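Local coordinates for protein phosphopantothenoylcysteine decarboxylase (Cryptococcus neoformans, PDB 6EOA) that binds flavin mononucleotide as a member of the HFCD flavoprotein family and probably decarboxylates phosphopantothenoylcysteine in coenzyme A biosynthesis, at residues Ile40-Val45 against Ile136-Ala141; Cys172-Thr177 against Gly217-Trp222. All blocks are in the same frame, centred on the assembly; numbering follows the deposited sequence.

Contact 1 of 2, residues Ile40-Val45 against Ile136-Ala141; sequences ITSGSV and IAPCSA. With FMN (flavin mononucleotide), chain B.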
loop_
_atom_site.group_PDB
_atom_site.type_symbol
_atom_site.label_atom_id
_atom_site.label_comp_id
_atom_site.label_asym_id
_atom_site.label_seq_id
_atom_site.Cartn_x
_atom_site.Cartn_y
_atom_site.Cartn_z
ATOM N N ILE A 40 -1.253 -7.101 18.094
ATOM C CA ILE A 40 -0.998 -7.003 16.664
ATOM C C ILE A 40 0.464 -7.315 16.395
ATOM O O ILE A 40 1.357 -6.665 16.942
ATOM C CB ILE A 40 -1.339 -5.611 16.095
ATOM C CG1 ILE A 40 -2.814 -5.283 16.317
ATOM C CG2 ILE A 40 -1.036 -5.562 14.604
ATOM C CD1 ILE A 40 -3.216 -3.917 15.779
ATOM N N THR A 41 0.704 -8.330 15.571
ATOM C CA THR A 41 2.061 -8.718 15.201
ATOM C C THR A 41 2.292 -8.388 13.734
ATOM O O THR A 41 1.440 -8.665 12.890
ATOM C CB THR A 41 2.321 -10.220 15.443
ATOM O OG1 THR A 41 1.597 -11.002 14.486
ATOM C CG2 THR A 41 1.884 -10.616 16.850
ATOM N N SER A 42 3.436 -7.780 13.434
ATOM C CA SER A 42 3.743 -7.383 12.064
ATOM C C SER A 42 5.024 -8.053 11.571
ATOM O O SER A 42 5.632 -8.851 12.285
ATOM C CB SER A 42 3.857 -5.863 11.956
ATOM O OG SER A 42 4.925 -5.368 12.744
ATOM N N GLY A 43 5.426 -7.722 10.348
ATOM C CA GLY A 43 6.507 -8.422 9.679
ATOM C C GLY A 43 7.918 -8.098 10.129
ATOM O O GLY A 43 8.780 -7.777 9.309
ATOM N N SER A 44 8.157 -8.189 11.431
ATOM C CA SER A 44 9.503 -8.076 11.973
ATOM C C SER A 44 9.963 -9.437 12.487
ATOM O O SER A 44 9.135 -10.294 12.803
ATOM C CB SER A 44 9.549 -7.034 13.091
ATOM O OG SER A 44 10.694 -7.219 13.906
ATOM N N VAL A 45 11.275 -9.641 12.577
ATOM C CA VAL A 45 11.805 -10.912 13.063
ATOM C C VAL A 45 11.382 -11.148 14.508
ATOM O O VAL A 45 11.309 -12.288 14.969
ATOM C CB VAL A 45 13.347 -10.974 12.962
ATOM C CG1 VAL A 45 13.786 -10.878 11.512
ATOM C CG2 VAL A 45 13.989 -9.875 13.788
ATOM N N ILE A 136 0.930 -3.329 19.650
ATOM C CA ILE A 136 1.587 -3.657 18.395
ATOM C C ILE A 136 3.018 -4.103 18.666
ATOM O O ILE A 136 3.912 -3.279 18.848
ATOM C CB ILE A 136 1.590 -2.465 17.432
ATOM C CG1 ILE A 136 0.205 -1.821 17.380
ATOM C CG2 ILE A 136 2.020 -2.916 16.053
ATOM C CD1 ILE A 136 0.156 -0.570 16.534
ATOM N N ALA A 137 3.224 -5.415 18.699
ATOM C CA ALA A 137 4.519 -5.980 19.055
ATOM C C ALA A 137 4.781 -7.265 18.277
ATOM O O ALA A 137 4.179 -8.300 18.560
ATOM C CB ALA A 137 4.590 -6.241 20.553
ATOM N N PRO A 138 5.693 -7.208 17.300
ATOM C CA PRO A 138 6.477 -6.023 16.947
ATOM C C PRO A 138 5.758 -5.110 15.957
ATOM O O PRO A 138 4.840 -5.548 15.264
ATOM C CB PRO A 138 7.721 -6.625 16.305
ATOM C CG PRO A 138 7.201 -7.854 15.629
ATOM C CD PRO A 138 6.084 -8.381 16.496
ATOM N N CYS A 139 6.178 -3.851 15.895
ATOM C CA CYS A 139 5.716 -2.946 14.852
ATOM C C CYS A 139 6.834 -2.705 13.851
ATOM O O CYS A 139 7.855 -2.102 14.186
ATOM C CB CYS A 139 5.247 -1.616 15.441
ATOM S SG CYS A 139 4.594 -0.464 14.201
ATOM N N SER A 140 6.649 -3.182 12.626
ATOM C CA SER A 140 7.644 -2.978 11.580
ATOM C C SER A 140 7.664 -1.519 11.143
ATOM O O SER A 140 6.800 -0.737 11.534
ATOM C CB SER A 140 7.360 -3.882 10.384
ATOM O OG SER A 140 6.100 -3.576 9.812
ATOM N N ALA A 141 8.662 -1.154 10.342
ATOM C CA ALA A 141 8.728 0.188 9.774
ATOM C C ALA A 141 7.558 0.415 8.823
ATOM O O ALA A 141 7.000 1.508 8.763
ATOM C CB ALA A 141 10.050 0.400 9.052
HETATM N N1 FMN B . 10.969 -4.992 8.743
HETATM C C2 FMN B . 11.085 -4.361 9.966
HETATM O O2 FMN B . 10.623 -3.228 10.114
HETATM N N3 FMN B . 11.726 -4.999 11.014
HETATM C C4 FMN B . 12.251 -6.266 10.847
HETATM O O4 FMN B . 12.816 -6.826 11.787
HETATM C C4A FMN B . 12.133 -6.906 9.614
HETATM N N5 FMN B . 12.651 -8.175 9.429
HETATM C C5A FMN B . 12.524 -8.803 8.203
HETATM C C6 FMN B . 13.040 -10.084 8.015
HETATM C C7 FMN B . 12.913 -10.717 6.783
HETATM C C7M FMN B . 13.474 -12.096 6.582
HETATM C C8 FMN B . 12.266 -10.065 5.736
HETATM C C8M FMN B . 12.119 -10.726 4.396
HETATM C C9 FMN B . 11.751 -8.790 5.924
HETATM C C9A FMN B . 11.878 -8.156 7.154
HETATM N N10 FMN B . 11.360 -6.886 7.340
HETATM C C10 FMN B . 11.487 -6.259 8.563
HETATM C "C1'" FMN B . 10.665 -6.183 6.212
HETATM C "C2'" FMN B . 9.157 -6.379 6.326
HETATM O "O2'" FMN B . 8.843 -7.728 6.616
HETATM C "C3'" FMN B . 8.471 -5.957 5.036
HETATM O "O3'" FMN B . 8.605 -4.559 4.911
HETATM C "C4'" FMN B . 6.997 -6.345 5.059
HETATM O "O4'" FMN B . 6.440 -6.233 3.766
HETATM C "C5'" FMN B . 6.236 -5.452 6.028
HETATM O "O5'" FMN B . 4.940 -5.967 6.224
HETATM P P FMN B . 4.091 -5.546 7.532
HETATM O O1P FMN B . 3.590 -4.131 7.348
HETATM O O2P FMN B . 4.931 -5.613 8.789
HETATM O O3P FMN B . 2.932 -6.496 7.660
#

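Contact 2 of 2, residues Cys172-Thr177 against Gly217-Trp222; sequences CPAMNT and GKMTDW. With FMN (flavin mononucleotide), chain B.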
loop_
_atom_site.group_PDB
_atom_site.type_symbol
_atom_site.label_atom_id
_atom_site.label_comp_id
_atom_site.label_asym_id
_atom_site.label_seq_id
_atom_site.Cartn_x
_atom_site.Cartn_y
_atom_site.Cartn_z
ATOM N N CYS A 172 5.432 -1.050 19.702
ATOM C CA CYS A 172 6.796 -1.481 19.969
ATOM C C CYS A 172 7.566 -1.644 18.671
ATOM O O CYS A 172 7.582 -2.726 18.087
ATOM C CB CYS A 172 6.803 -2.790 20.754
ATOM S SG CYS A 172 5.663 -2.805 22.163
ATOM N N PRO A 173 8.206 -0.558 18.212
ATOM C CA PRO A 173 8.975 -0.609 16.965
ATOM C C PRO A 173 10.071 -1.665 17.043
ATOM O O PRO A 173 10.692 -1.841 18.092
ATOM C CB PRO A 173 9.566 0.801 16.852
ATOM C CG PRO A 173 8.673 1.659 17.699
ATOM C CD PRO A 173 8.245 0.777 18.832
ATOM N N ALA A 174 10.278 -2.376 15.942
ATOM C CA ALA A 174 11.276 -3.434 15.885
ATOM C C ALA A 174 11.765 -3.576 14.457
ATOM O O ALA A 174 11.047 -4.078 13.592
ATOM C CB ALA A 174 10.705 -4.742 16.383
ATOM N N MET A 175 12.989 -3.128 14.211
ATOM C CA MET A 175 13.494 -3.078 12.852
ATOM C C MET A 175 15.011 -3.021 12.811
ATOM O O MET A 175 15.665 -2.784 13.830
ATOM C CB MET A 175 12.896 -1.871 12.113
ATOM C CG MET A 175 13.215 -0.517 12.738
ATOM S SD MET A 175 12.177 0.820 12.100
ATOM C CE MET A 175 10.668 0.544 13.029
ATOM N N ASN A 176 15.562 -3.263 11.626
ATOM C CA ASN A 176 16.984 -3.087 11.395
ATOM C C ASN A 176 17.362 -1.668 11.784
ATOM O O ASN A 176 16.584 -0.737 11.567
ATOM C CB ASN A 176 17.339 -3.371 9.935
ATOM C CG ASN A 176 18.786 -3.062 9.619
ATOM O OD1 ASN A 176 19.104 -1.991 9.105
ATOM N ND2 ASN A 176 19.673 -3.999 9.930
ATOM N N THR A 177 18.540 -1.506 12.375
ATOM C CA THR A 177 18.913 -0.225 12.954
ATOM C C THR A 177 18.944 0.889 11.914
ATOM O O THR A 177 18.635 2.038 12.221
ATOM C CB THR A 177 20.284 -0.305 13.672
ATOM O OG1 THR A 177 20.671 1.003 14.109
ATOM C CG2 THR A 177 21.352 -0.875 12.750
ATOM N N GLY A 217 17.057 -0.438 17.605
ATOM C CA GLY A 217 16.058 -0.984 16.706
ATOM C C GLY A 217 15.438 -2.279 17.194
ATOM O O GLY A 217 14.342 -2.649 16.765
ATOM N N LYS A 218 16.140 -2.974 18.083
ATOM C CA LYS A 218 15.641 -4.222 18.646
ATOM C C LYS A 218 14.414 -3.955 19.505
ATOM O O LYS A 218 14.388 -3.003 20.283
ATOM C CB LYS A 218 16.730 -4.920 19.468
ATOM C CG LYS A 218 16.290 -6.217 20.132
ATOM C CD LYS A 218 17.491 -7.083 20.499
ATOM C CE LYS A 218 17.145 -8.562 20.428
ATOM N NZ LYS A 218 18.146 -9.318 19.624
ATOM N N MET A 219 13.394 -4.794 19.353
ATOM C CA MET A 219 12.155 -4.634 20.101
ATOM C C MET A 219 12.397 -4.687 21.603
ATOM O O MET A 219 13.316 -5.364 22.072
ATOM C CB MET A 219 11.151 -5.717 19.708
ATOM C CG MET A 219 9.741 -5.479 20.234
ATOM S SD MET A 219 8.619 -6.835 19.850
ATOM C CE MET A 219 9.430 -8.183 20.708
ATOM N N THR A 220 11.584 -3.946 22.346
ATOM C CA THR A 220 11.530 -4.090 23.791
ATOM C C THR A 220 11.370 -5.569 24.105
ATOM O O THR A 220 10.565 -6.250 23.466
ATOM C CB THR A 220 10.364 -3.297 24.396
ATOM O OG1 THR A 220 10.411 -1.940 23.934
ATOM C CG2 THR A 220 10.417 -3.332 25.917
ATOM N N ASP A 221 12.151 -6.073 25.057
ATOM C CA ASP A 221 12.110 -7.494 25.387
ATOM C C ASP A 221 10.679 -7.928 25.695
ATOM O O ASP A 221 9.945 -7.217 26.380
ATOM C CB ASP A 221 13.033 -7.809 26.564
ATOM C CG ASP A 221 13.190 -9.299 26.787
ATOM O OD1 ASP A 221 14.010 -9.923 26.079
ATOM O OD2 ASP A 221 12.492 -9.845 27.667
ATOM N N TRP A 222 10.283 -9.082 25.168
ATOM C CA TRP A 222 8.891 -9.510 25.239
ATOM C C TRP A 222 8.400 -9.649 26.680
ATOM O O TRP A 222 7.218 -9.442 26.962
ATOM C CB TRP A 222 8.694 -10.825 24.480
ATOM C CG TRP A 222 9.330 -12.026 25.117
ATOM C CD1 TRP A 222 10.581 -12.517 24.879
ATOM C CD2 TRP A 222 8.735 -12.898 26.085
ATOM N NE1 TRP A 222 10.804 -13.636 25.644
ATOM C CE2 TRP A 222 9.687 -13.891 26.395
ATOM C CE3 TRP A 222 7.490 -12.934 26.722
ATOM C CZ2 TRP A 222 9.435 -14.907 27.315
ATOM C CZ3 TRP A 222 7.241 -13.945 27.636
ATOM C CH2 TRP A 222 8.210 -14.917 27.923
HETATM N N1 FMN B . 10.969 -4.992 8.743
HETATM C C2 FMN B . 11.085 -4.361 9.966
HETATM O O2 FMN B . 10.623 -3.228 10.114
HETATM N N3 FMN B . 11.726 -4.999 11.014
HETATM C C4 FMN B . 12.251 -6.266 10.847
HETATM O O4 FMN B . 12.816 -6.826 11.787
HETATM C C4A FMN B . 12.133 -6.906 9.614
HETATM N N5 FMN B . 12.651 -8.175 9.429
HETATM C C5A FMN B . 12.524 -8.803 8.203
HETATM C C6 FMN B . 13.040 -10.084 8.015
HETATM C C7 FMN B . 12.913 -10.717 6.783
HETATM C C7M FMN B . 13.474 -12.096 6.582
HETATM C C8 FMN B . 12.266 -10.065 5.736
HETATM C C8M FMN B . 12.119 -10.726 4.396
HETATM C C9 FMN B . 11.751 -8.790 5.924
HETATM C C9A FMN B . 11.878 -8.156 7.154
HETATM N N10 FMN B . 11.360 -6.886 7.340
HETATM C C10 FMN B . 11.487 -6.259 8.563
HETATM C "C1'" FMN B . 10.665 -6.183 6.212
HETATM C "C2'" FMN B . 9.157 -6.379 6.326
HETATM O "O2'" FMN B . 8.843 -7.728 6.616
HETATM C "C3'" FMN B . 8.471 -5.957 5.036
HETATM O "O3'" FMN B . 8.605 -4.559 4.911
HETATM C "C4'" FMN B . 6.997 -6.345 5.059
HETATM O "O4'" FMN B . 6.440 -6.233 3.766
HETATM C "C5'" FMN B . 6.236 -5.452 6.028
HETATM O "O5'" FMN B . 4.940 -5.967 6.224
HETATM P P FMN B . 4.091 -5.546 7.532
HETATM O O1P FMN B . 3.590 -4.131 7.348
HETATM O O2P FMN B . 4.931 -5.613 8.789
HETATM O O3P FMN B . 2.932 -6.496 7.660
#

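Contact 1 of 2, residues Ile40-Val45 against Ile136-Ala141
The FMN site of this flavoprotein opens where two neighbouring parallel strands end, and Ser42 and Ser140 meet there beside the flavin phosphate. Just upstream the strands are still paired: Ile40 bridges Ile136, and Ala137 N donates to Ile40 O at 2.9 Å. The peptide before Pro138 is cis, and the strand kinks here.

Ser42 ties this kink down. Its OG sits between its own backbone N and carbonyl carbon (chi1 63°), from where it donates to Pro138 O at 2.5 Å, approaching from above the carbonyl plane, and accepts from Ser140 N at 2.8 Å. One buried hydroxyl thus grips the backbone on both sides of Cys139. Pro138 meanwhile packs its CB and CG on the next turn, CG touching Ser44 CB at 3.6 Å.

An inverse gamma turn pivots on Gly43, closed by Ser44 N to Ser42 O, and it offers its backbone to the cofactor. Gly43 N and Ser140 OG converge on phosphate oxygen O2P, the hydroxyl at 2.6 Å, while Gly43 O receives the ribityl O2'. At the pyrimidine end, Ser44 OG swings away from its backbone N (chi1 161°) and donates to FMN O4 at 3.0 Å; Ala141 N binds FMN O2 at 2.9 Å. Ser140 also N-caps helix 141-149 through Leu143 N, so one side chain joins helix start and phosphate. Thr70 OG1, together with Cys152 O and Ser158 OG of the second subunit, adds further bonds to FMN. Cofactor binding by loops at the C-terminal ends of adjacent parallel strands is characteristic of the Rossmann-like flavoprotein fold.

Contact 2 of 2, residues Cys172-Thr177 against Gly217-Trp222
With chi1 at -169°, Met219 carries CG anti to its backbone N and alongside Cys172, CG reaching Cys172 CB at 4.0 Å. Higher up the Met219 side chain, its CB presses on Ala174 CB at 3.5 Å, tighter than usual for two carbons. The thioether end then runs on to pack on Ala137 and Pro138 of the neighbouring strand 133-139.

The backbones are joined by Met175 N donating to Gly217 O at 2.9 Å. Ala174 CA adds a CH...O contact to the same oxygen. In return, Gly217 CA comes within 3.4 Å of Met175 O as a second CH...O contact, so the two backbones lie close here.

Held this way, Ala174 turns its carbonyl to the flavin and accepts from FMN N3 at 2.8 Å. Met175 CB, placed by the backbone, lies 3.3 Å from FMN O2. The arrangement is a backbone carbonyl just past strand 169-173, reading the pyrimidine edge of the flavin and backed by a later loop, in the FMN pocket of an HFCD-family flavoprotein.

From the N terminus, strand 35-41 runs into the turn at 42-45, and the chain then passes through strand 63-69 and several helices before strand 133-139 returns beside it, closing contact 1. Helices 141-149 and 155-162 lead on to strand 169-173, where contact 2 opens; it closes a shorter loop when 217-222 comes back ahead of the last helix, 222-237. The two loops follow in series, neither enclosing nor crossing the other. Sheet neighbours 133-139 and 169-173 join them: Cys172 N probably bonds Ile136 O, and Pro138 CB packs on Ala174 CB at 3.5 Å. Both contacts contribute to one FMN pocket, which Thr70 and the second subunit complete.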